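Local coordinates for arylesterase (Sulfolobus solfataricus, PDB 5L2P), which hydrolyses aromatic esters, p-nitrophenyl esters of fatty acids and organophosphates such as paraoxon, at residues A[52-57]-A[61-66]; A[113-118]-A[126-131]; A[259-264]-A[269-274]. One frame throughout, in Å; residues are numbered along the deposited sequence.

Contact 1. Residues A[52-57]-A[61-66]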
loop_
_atom_site.group_PDB
_atom_site.type_symbol
_atom_site.label_atom_id
_atom_site.label_comp_id
_atom_site.label_asym_id
_atom_site.label_seq_id
_atom_site.Cartn_x
_atom_site.Cartn_y
_atom_site.Cartn_z
ATOM N N ASP A 52 -35.122 29.296 2.750
ATOM C CA ASP A 52 -34.021 30.008 2.104
ATOM C C ASP A 52 -33.962 31.408 2.641
ATOM O O ASP A 52 -34.992 31.986 2.919
ATOM C CB ASP A 52 -34.223 30.075 0.607
ATOM C CG ASP A 52 -33.936 28.766 -0.092
ATOM O OD1 ASP A 52 -33.321 27.879 0.500
ATOM O OD2 ASP A 52 -34.314 28.654 -1.279
ATOM N N MET A 53 -32.756 31.935 2.806
ATOM C CA MET A 53 -32.559 33.322 3.252
ATOM C C MET A 53 -31.149 33.800 2.935
ATOM O O MET A 53 -30.372 33.043 2.382
ATOM C CB MET A 53 -32.862 33.484 4.746
ATOM C CG MET A 53 -31.902 32.829 5.729
ATOM S SD MET A 53 -32.197 33.515 7.402
ATOM C CE MET A 53 -33.909 33.026 7.721
ATOM N N LYS A 54 -30.842 35.047 3.255
ATOM C CA LYS A 54 -29.528 35.610 2.985
ATOM C C LYS A 54 -28.940 36.293 4.211
ATOM O O LYS A 54 -29.616 37.035 4.886
ATOM C CB LYS A 54 -29.605 36.601 1.844
ATOM C CG LYS A 54 -29.610 35.979 0.463
ATOM C CD LYS A 54 -30.124 37.003 -0.579
ATOM C CE LYS A 54 -29.851 36.584 -2.021
ATOM N NZ LYS A 54 -30.402 35.248 -2.416
ATOM N N ILE A 55 -27.680 35.990 4.504
ATOM C CA ILE A 55 -26.944 36.642 5.577
ATOM C C ILE A 55 -26.319 37.895 4.975
ATOM O O ILE A 55 -25.714 37.845 3.888
ATOM C CB ILE A 55 -25.812 35.751 6.094
ATOM C CG1 ILE A 55 -26.348 34.409 6.574
ATOM C CG2 ILE A 55 -24.968 36.485 7.161
ATOM C CD1 ILE A 55 -25.252 33.394 6.841
ATOM N N LYS A 56 -26.462 39.008 5.674
ATOM C CA LYS A 56 -25.992 40.300 5.179
ATOM C C LYS A 56 -24.538 40.531 5.577
ATOM O O LYS A 56 -24.249 40.775 6.750
ATOM C CB LYS A 56 -26.858 41.413 5.739
ATOM C CG LYS A 56 -26.755 42.710 4.946
ATOM C CD LYS A 56 -27.603 43.820 5.549
ATOM C CE LYS A 56 -28.184 44.765 4.490
ATOM N NZ LYS A 56 -28.943 45.889 5.104
ATOM N N LEU A 57 -23.615 40.416 4.618
ATOM C CA LEU A 57 -22.209 40.776 4.843
ATOM C C LEU A 57 -21.994 42.193 4.299
ATOM O O LEU A 57 -22.848 42.715 3.574
ATOM C CB LEU A 57 -21.269 39.768 4.172
ATOM C CG LEU A 57 -21.550 38.305 4.559
ATOM C CD1 LEU A 57 -20.807 37.331 3.646
ATOM C CD2 LEU A 57 -21.288 38.012 6.055
ATOM N N GLU A 61 -24.402 39.474 -0.021
ATOM C CA GLU A 61 -25.548 38.821 0.648
ATOM C C GLU A 61 -25.332 37.336 0.470
ATOM O O GLU A 61 -25.453 36.822 -0.638
ATOM C CB GLU A 61 -26.887 39.245 0.029
ATOM C CG GLU A 61 -27.183 40.742 0.085
ATOM C CD GLU A 61 -28.348 41.122 -0.831
ATOM O OE1 GLU A 61 -29.296 40.276 -0.889
ATOM O OE2 GLU A 61 -28.321 42.228 -1.479
ATOM N N LEU A 62 -24.999 36.638 1.549
ATOM C CA LEU A 62 -24.624 35.217 1.449
ATOM C C LEU A 62 -25.843 34.306 1.585
ATOM O O LEU A 62 -26.439 34.245 2.651
ATOM C CB LEU A 62 -23.589 34.878 2.520
ATOM C CG LEU A 62 -23.161 33.433 2.746
ATOM C CD1 LEU A 62 -22.591 32.910 1.461
ATOM C CD2 LEU A 62 -22.108 33.404 3.857
ATOM N N PRO A 63 -26.222 33.607 0.502
ATOM C CA PRO A 63 -27.433 32.783 0.595
ATOM C C PRO A 63 -27.204 31.522 1.453
ATOM O O PRO A 63 -26.160 30.907 1.369
ATOM C CB PRO A 63 -27.743 32.398 -0.869
ATOM C CG PRO A 63 -26.842 33.228 -1.696
ATOM C CD PRO A 63 -25.651 33.601 -0.851
ATOM N N ILE A 64 -28.196 31.165 2.256
ATOM C CA ILE A 64 -28.194 29.931 2.995
ATOM C C ILE A 64 -29.538 29.230 2.899
ATOM O O ILE A 64 -30.528 29.838 2.542
ATOM C CB ILE A 64 -27.843 30.159 4.491
ATOM C CG1 ILE A 64 -28.820 31.120 5.132
ATOM C CG2 ILE A 64 -26.438 30.718 4.616
ATOM C CD1 ILE A 64 -28.667 31.164 6.653
ATOM N N ARG A 65 -29.543 27.929 3.205
ATOM C CA ARG A 65 -30.781 27.179 3.328
ATOM C C ARG A 65 -30.758 26.479 4.693
ATOM O O ARG A 65 -29.812 25.789 5.032
ATOM C CB ARG A 65 -30.909 26.161 2.211
ATOM C CG ARG A 65 -32.311 25.520 2.141
ATOM C CD ARG A 65 -32.465 24.448 1.043
ATOM N NE ARG A 65 -32.162 24.890 -0.307
ATOM C CZ ARG A 65 -33.020 25.462 -1.119
ATOM N NH1 ARG A 65 -34.265 25.668 -0.726
ATOM N NH2 ARG A 65 -32.627 25.826 -2.325
ATOM N N ILE A 66 -31.814 26.675 5.472
ATOM C CA ILE A 66 -31.975 26.034 6.764
ATOM C C ILE A 66 -32.888 24.818 6.626
ATOM O O ILE A 66 -34.046 24.962 6.171
ATOM C CB ILE A 66 -32.672 26.935 7.803
ATOM C CG1 ILE A 66 -32.194 28.401 7.748
ATOM C CG2 ILE A 66 -32.491 26.345 9.199
ATOM C CD1 ILE A 66 -30.674 28.567 7.681
#
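Asp-52 and Arg-65 face each other in a non-hydrogen-bonded pair of an antiparallel beta hairpin, joined by a salt bridge of 2.7 Å from Asp-52 OD1 to Arg-65 NH1. The carboxylate comes over one face of the guanidinium, their planes 63° apart, and no N-H points at the oxygen, so charge alone draws the two groups together. A bend about the CG-CD bond of Arg-65 (chi3 -57°) brings the guanidinium face to this carboxylate. The backbone ladder supplies the directional bonds. Met-53 and Ile-64 exchange two of them, 3.1 Å from Met-53 N to Ile-64 O and 2.9 Å from Ile-64 N to Met-53 O. Ile-55 and Leu-62 form the next hydrogen-bonded pair, with Ile-55 N 2.8 Å from Leu-62 O and a return bond from Leu-62 N to Ile-55 O.

On the face that carries the salt bridge, the Lys-54 chain crosses Pro-63 and Glu-61: CG lies over Pro-63 CA, and Lys-54 CD meets Glu-61 OE1 at 3.4 Å. The ammonium does not reach that carboxylate, Lys-54 NZ and Glu-61 OE1 being 5.4 Å apart, so any attraction is long-range. The other face is apolar. Met-53 CG lies alongside Ile-64 CG1 at 3.6 Å, the two chains pointing the same way, while the Ile-55 and Ile-64 chains cross at about a right angle, with Ile-55 CD1 against Ile-64 CG2 at 3.7 Å. Leu-57 CD1 rests on Leu-62 CB.

Trp-135 of helix 124-138 packs on Met-53, Ile-55 and Ile-64 from that apolar side, and Glu-92 gives Arg-65 a second salt bridge. Strand 49-56 is the outermost of the sheet within this chain; strand 61-68 lies between it and strand 108-112, whose Val-112 and Ile-110 meet Leu-62 and Ile-64.

Contact 2. Residues A[113-118]-A[126-131]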
loop_
_atom_site.group_PDB
_atom_site.type_symbol
_atom_site.label_atom_id
_atom_site.label_comp_id
_atom_site.label_asym_id
_atom_site.label_seq_id
_atom_site.Cartn_x
_atom_site.Cartn_y
_atom_site.Cartn_z
ATOM N N ASP A 113 -24.085 28.845 0.545
ATOM C CA ASP A 113 -23.628 29.173 -0.823
ATOM C C ASP A 113 -22.469 30.157 -0.833
ATOM O O ASP A 113 -22.646 31.307 -1.205
ATOM C CB ASP A 113 -24.780 29.759 -1.668
ATOM C CG ASP A 113 -25.364 28.780 -2.618
ATOM O OD1 ASP A 113 -24.738 27.720 -2.888
ATOM O OD2 ASP A 113 -26.446 29.108 -3.108
ATOM N N TYR A 114 -21.295 29.699 -0.419
ATOM C CA TYR A 114 -20.102 30.548 -0.384
ATOM C C TYR A 114 -19.711 30.940 -1.790
ATOM O O TYR A 114 -19.996 30.238 -2.753
ATOM C CB TYR A 114 -18.925 29.834 0.346
ATOM C CG TYR A 114 -18.563 28.490 -0.236
ATOM C CD1 TYR A 114 -17.677 28.397 -1.305
ATOM C CD2 TYR A 114 -19.127 27.316 0.257
ATOM C CE1 TYR A 114 -17.362 27.175 -1.865
ATOM C CE2 TYR A 114 -18.805 26.072 -0.292
ATOM C CZ TYR A 114 -17.928 26.010 -1.350
ATOM O OH TYR A 114 -17.589 24.811 -1.892
ATOM N N ARG A 115 -19.021 32.065 -1.900
ATOM C CA ARG A 115 -18.578 32.557 -3.214
ATOM C C ARG A 115 -17.473 31.704 -3.805
ATOM O O ARG A 115 -16.575 31.254 -3.085
ATOM C CB ARG A 115 -18.125 34.010 -3.127
ATOM C CG ARG A 115 -19.269 34.985 -3.026
ATOM C CD ARG A 115 -18.760 36.392 -2.779
ATOM N NE ARG A 115 -18.386 36.594 -1.404
ATOM C CZ ARG A 115 -17.964 37.742 -0.878
ATOM N NH1 ARG A 115 -17.873 38.821 -1.612
ATOM N NH2 ARG A 115 -17.645 37.800 0.408
ATOM N N LEU A 116 -17.536 31.545 -5.124
ATOM C CA LEU A 116 -16.704 30.616 -5.869
ATOM C C LEU A 116 -15.661 31.300 -6.758
ATOM O O LEU A 116 -15.840 32.461 -7.181
ATOM C CB LEU A 116 -17.586 29.740 -6.770
ATOM C CG LEU A 116 -18.719 28.978 -6.075
ATOM C CD1 LEU A 116 -19.509 28.185 -7.090
ATOM C CD2 LEU A 116 -18.177 28.056 -4.995
ATOM N N ALA A 117 -14.571 30.573 -7.037
ATOM C CA ALA A 117 -13.591 30.989 -8.041
ATOM C C ALA A 117 -14.087 30.590 -9.435
ATOM O O ALA A 117 -14.990 29.759 -9.546
ATOM C CB ALA A 117 -12.263 30.333 -7.763
ATOM N N PRO A 118 -13.533 31.188 -10.507
ATOM C CA PRO A 118 -12.514 32.233 -10.560
ATOM C C PRO A 118 -12.978 33.667 -10.214
ATOM O O PRO A 118 -12.147 34.564 -10.142
ATOM C CB PRO A 118 -12.076 32.184 -12.028
ATOM C CG PRO A 118 -13.309 31.849 -12.767
ATOM C CD PRO A 118 -14.045 30.881 -11.863
ATOM N N VAL A 126 -13.295 30.706 2.252
ATOM C CA VAL A 126 -13.009 30.318 3.635
ATOM C C VAL A 126 -13.669 31.283 4.603
ATOM O O VAL A 126 -14.276 30.876 5.607
ATOM C CB VAL A 126 -11.498 30.264 3.928
ATOM C CG1 VAL A 126 -11.260 29.870 5.387
ATOM C CG2 VAL A 126 -10.818 29.289 2.965
ATOM N N TYR A 127 -13.541 32.568 4.306
ATOM C CA TYR A 127 -14.170 33.592 5.150
ATOM C C TYR A 127 -15.693 33.650 5.033
ATOM O O TYR A 127 -16.355 33.959 6.033
ATOM C CB TYR A 127 -13.545 34.955 4.902
ATOM C CG TYR A 127 -12.168 35.051 5.512
ATOM C CD1 TYR A 127 -12.005 34.997 6.900
ATOM C CD2 TYR A 127 -11.031 35.170 4.717
ATOM C CE1 TYR A 127 -10.748 35.050 7.473
ATOM C CE2 TYR A 127 -9.756 35.249 5.293
ATOM C CZ TYR A 127 -9.631 35.177 6.667
ATOM O OH TYR A 127 -8.414 35.245 7.270
ATOM N N ASP A 128 -16.237 33.338 3.856
ATOM C CA ASP A 128 -17.692 33.256 3.713
ATOM C C ASP A 128 -18.257 32.165 4.604
ATOM O O ASP A 128 -19.297 32.360 5.246
ATOM C CB ASP A 128 -18.131 32.968 2.253
ATOM C CG ASP A 128 -18.111 34.207 1.368
ATOM O OD1 ASP A 128 -17.768 35.308 1.838
ATOM O OD2 ASP A 128 -18.393 34.064 0.170
ATOM N N CYS A 129 -17.576 31.009 4.627
ATOM C CA CYS A 129 -18.041 29.890 5.425
ATOM C C CYS A 129 -17.880 30.200 6.902
ATOM O O CYS A 129 -18.748 29.849 7.700
ATOM C CB CYS A 129 -17.300 28.623 5.056
ATOM S SG CYS A 129 -17.701 27.915 3.425
ATOM N N PHE A 130 -16.800 30.885 7.269
ATOM C CA PHE A 130 -16.540 31.167 8.682
ATOM C C PHE A 130 -17.533 32.186 9.198
ATOM O O PHE A 130 -18.068 32.011 10.294
ATOM C CB PHE A 130 -15.096 31.630 8.906
ATOM C CG PHE A 130 -14.798 32.059 10.314
ATOM C CD1 PHE A 130 -14.697 31.119 11.327
ATOM C CD2 PHE A 130 -14.582 33.412 10.624
ATOM C CE1 PHE A 130 -14.377 31.505 12.628
ATOM C CE2 PHE A 130 -14.277 33.805 11.926
ATOM C CZ PHE A 130 -14.180 32.855 12.935
ATOM N N ASN A 131 -17.788 33.240 8.423
ATOM C CA ASN A 131 -18.836 34.242 8.767
ATOM C C ASN A 131 -20.226 33.643 8.909
ATOM O O ASN A 131 -21.008 34.095 9.737
ATOM C CB ASN A 131 -18.880 35.422 7.770
ATOM C CG ASN A 131 -17.635 36.301 7.864
ATOM O OD1 ASN A 131 -16.966 36.368 8.910
ATOM N ND2 ASN A 131 -17.291 36.949 6.758
#
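Arg-115 grips Asp-128 side-on with two nitrogens, NE and NH2, tying the loop after strand 108-112 to helix 124-138 of the alpha/beta hydrolase fold. The loop carries the Tyr-Arg-Leu-Ala-Pro sequence familiar from this lipolytic family. Arg-115 NE lies 3.0 Å from Asp-128 OD2 and Arg-115 NH2 lies 2.9 Å from Asp-128 OD1, each bond using the syn lone pair of its oxygen. Guanidinium and carboxylate are nearly coplanar, 3° apart, and the bonds are close to straight. The backbone N of Arg-115 adds a third bond, 2.9 Å to Asp-128 OD2, on the anti lone pair. OD2 is thus held by two donors from one residue, and three bonds fix the rotation of this buried carboxylate.

In the arginine, CG lies beside the backbone N (chi1 -76°), and a bend about the CG-CD bond (chi3 -78°) brings NE to the oxygen that the backbone N also holds. Around this pair, NH1 forms a salt bridge with Asp-59, and the rings of Tyr-60 and Tyr-120 make cation-pi contacts with the guanidinium.

Next to the ion pair, Tyr-114 meets the helix through its CB, 3.8 Å from Asp-128 CB. The ring then leads away, stacking on His-82 of the presumed oxyanion-hole motif and hydrogen-bonding His-82 O through OH; its side chain is about 8 Å from that of the presumed nucleophile Ser-156. On the helix side the ring is met obliquely by a sulfur-aromatic contact, Cys-129 SG lying 3.5 Å from Tyr-114 CD2.

Contact 3. Residues A[259-264]-A[269-274]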
loop_
_atom_site.group_PDB
_atom_site.type_symbol
_atom_site.label_atom_id
_atom_site.label_comp_id
_atom_site.label_asym_id
_atom_site.label_seq_id
_atom_site.Cartn_x
_atom_site.Cartn_y
_atom_site.Cartn_z
ATOM N N ALA A 259 -3.652 11.213 6.122
ATOM C CA ALA A 259 -2.593 11.982 6.760
ATOM C C ALA A 259 -3.062 13.062 7.713
ATOM O O ALA A 259 -2.499 13.245 8.783
ATOM C CB ALA A 259 -1.725 12.613 5.696
ATOM N N TYR A 260 -4.087 13.812 7.312
ATOM C CA TYR A 260 -4.685 14.866 8.137
ATOM C C TYR A 260 -5.279 14.278 9.407
ATOM O O TYR A 260 -5.092 14.804 10.486
ATOM C CB TYR A 260 -5.794 15.584 7.346
ATOM C CG TYR A 260 -6.401 16.778 8.077
ATOM C CD1 TYR A 260 -5.697 17.953 8.246
ATOM C CD2 TYR A 260 -7.684 16.722 8.600
ATOM C CE1 TYR A 260 -6.248 19.043 8.920
ATOM C CE2 TYR A 260 -8.231 17.798 9.288
ATOM C CZ TYR A 260 -7.497 18.946 9.459
ATOM O OH TYR A 260 -8.005 20.044 10.152
ATOM N N ALA A 261 -5.967 13.156 9.262
ATOM C CA ALA A 261 -6.571 12.473 10.381
ATOM C C ALA A 261 -5.500 11.947 11.336
ATOM O O ALA A 261 -5.647 12.057 12.540
ATOM C CB ALA A 261 -7.437 11.339 9.893
ATOM N N TYR A 262 -4.400 11.410 10.819
ATOM C CA TYR A 262 -3.315 10.996 11.718
ATOM C C TYR A 262 -2.675 12.181 12.433
ATOM O O TYR A 262 -2.393 12.097 13.621
ATOM C CB TYR A 262 -2.250 10.120 11.049
ATOM C CG TYR A 262 -1.143 9.794 12.046
ATOM C CD1 TYR A 262 -1.419 9.125 13.246
ATOM C CD2 TYR A 262 0.171 10.180 11.805
ATOM C CE1 TYR A 262 -0.411 8.860 14.169
ATOM C CE2 TYR A 262 1.191 9.914 12.707
ATOM C CZ TYR A 262 0.893 9.269 13.904
ATOM O OH TYR A 262 1.888 8.998 14.819
ATOM N N ARG A 263 -2.458 13.275 11.718
ATOM C CA ARG A 263 -1.907 14.473 12.324
ATOM C C ARG A 263 -2.747 15.010 13.489
ATOM O O ARG A 263 -2.193 15.500 14.495
ATOM C CB ARG A 263 -1.692 15.578 11.282
ATOM C CG ARG A 263 -0.432 15.373 10.473
ATOM C CD ARG A 263 0.812 15.905 11.160
ATOM N NE ARG A 263 0.915 17.365 11.142
ATOM C CZ ARG A 263 1.170 18.106 10.054
ATOM N NH1 ARG A 263 1.298 17.543 8.830
ATOM N NH2 ARG A 263 1.272 19.432 10.181
ATOM N N LEU A 264 -4.065 14.950 13.341
ATOM C CA LEU A 264 -4.971 15.313 14.422
ATOM C C LEU A 264 -4.804 14.355 15.614
ATOM O O LEU A 264 -4.742 14.803 16.730
ATOM C CB LEU A 264 -6.415 15.282 13.952
ATOM C CG LEU A 264 -6.808 16.385 12.937
ATOM C CD1 LEU A 264 -8.230 16.140 12.424
ATOM C CD2 LEU A 264 -6.711 17.816 13.450
ATOM N N VAL A 269 -6.164 15.364 19.354
ATOM C CA VAL A 269 -7.592 15.527 19.041
ATOM C C VAL A 269 -8.262 14.167 18.845
ATOM O O VAL A 269 -7.834 13.387 18.005
ATOM C CB VAL A 269 -7.755 16.368 17.748
ATOM C CG1 VAL A 269 -9.225 16.487 17.384
ATOM C CG2 VAL A 269 -7.114 17.744 17.923
ATOM N N PRO A 270 -9.308 13.860 19.618
ATOM C CA PRO A 270 -10.042 12.596 19.371
ATOM C C PRO A 270 -10.686 12.546 17.942
ATOM O O PRO A 270 -11.431 13.442 17.532
ATOM C CB PRO A 270 -11.111 12.559 20.466
ATOM C CG PRO A 270 -10.967 13.795 21.264
ATOM C CD PRO A 270 -9.943 14.696 20.633
ATOM N N THR A 271 -10.358 11.485 17.212
ATOM C CA THR A 271 -10.557 11.379 15.783
ATOM C C THR A 271 -10.941 9.961 15.418
ATOM O O THR A 271 -10.357 9.001 15.853
ATOM C CB THR A 271 -9.253 11.698 15.002
ATOM O OG1 THR A 271 -8.771 12.990 15.355
ATOM C CG2 THR A 271 -9.454 11.758 13.532
ATOM N N LEU A 272 -11.962 9.862 14.582
ATOM C CA LEU A 272 -12.296 8.662 13.851
ATOM C C LEU A 272 -11.961 8.930 12.399
ATOM O O LEU A 272 -12.165 9.977 11.878
ATOM C CB LEU A 272 -13.758 8.320 14.040
ATOM C CG LEU A 272 -14.227 7.047 13.380
ATOM C CD1 LEU A 272 -13.716 5.815 14.107
ATOM C CD2 LEU A 272 -15.766 7.045 13.320
ATOM N N SER A 273 -11.377 7.963 11.751
ATOM C CA SER A 273 -10.945 8.048 10.387
ATOM C C SER A 273 -11.217 6.702 9.767
ATOM O O SER A 273 -10.744 5.666 10.223
ATOM C CB SER A 273 -9.451 8.347 10.323
ATOM O OG SER A 273 -8.980 8.276 8.990
ATOM N N PHE A 274 -12.014 6.684 8.725
ATOM C CA PHE A 274 -12.232 5.416 8.038
ATOM C C PHE A 274 -12.198 5.629 6.562
ATOM O O PHE A 274 -12.416 6.724 6.105
ATOM C CB PHE A 274 -13.515 4.689 8.487
ATOM C CG PHE A 274 -14.755 5.481 8.321
ATOM C CD1 PHE A 274 -15.186 6.329 9.316
ATOM C CD2 PHE A 274 -15.527 5.335 7.172
ATOM C CE1 PHE A 274 -16.334 7.068 9.156
ATOM C CE2 PHE A 274 -16.678 6.056 6.993
ATOM C CZ PHE A 274 -17.082 6.935 7.976
#
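Thr-271 meets the helix with both branches: chi1 of -56° sets Thr-271 OG1 beside its own backbone N, facing Leu-264 CB at 3.6 Å, while Thr-271 CG2 turns to Ala-261 and lies 3.9 Å from Ala-261 O. In Ser-273, OG stands opposite the backbone N (chi1 173°), 3.5 Å from Ala-261 CB. Helix 259-264 and strand 271-274 run nearly antiparallel, their axes 157° apart and 8.5 Å at closest approach, with Ala-261, Thr-271 and Ser-273 between them. They belong to a beta-alpha-beta unit of strand 242-248, helix 254-266 and strand 271-276.

Where the chain turns from helix to strand, Val-269 N donates to Leu-264 O over 3.0 Å, and Val-269 CB packs against Leu-264 CB. Leu-264 and Thr-271 also touch Ala-243 of strand 242-248. An antiparallel ladder at Phe-274 continues the sheet into the second subunit.

Neither hydroxyl bonds to the helix: Thr-271 OG1 donates to Val-269 O of its own segment at 2.8 Å, from above the carbonyl plane, and Ser-273 OG bonds Asn-277 ND2 of the second subunit. Against the helix both oxygens meet CB atoms in van der Waals contact, and a single backbone hydrogen bond joins the two segments.

From the N terminus, contact 1 closes first, a tight hairpin whose two strands form one margin of the sheet within the chain. Contact 2 closes a second short loop, from the end of strand 108-112 to helix 124-138. Contact 3 closes the turn between helix 254-266 and strand 271-276 at the other margin of the sheet within the chain. The three follow in series; none nests in or crosses another. Contacts 1 and 2 touch: Pro-63 O and Asp-113 N are 3.0 Å apart, a probable hydrogen bond, and Leu-62 packs between loop and helix. Contact 3 stands apart, its centre 32 Å from that of contact 1, on the opposite side of the chain's centre.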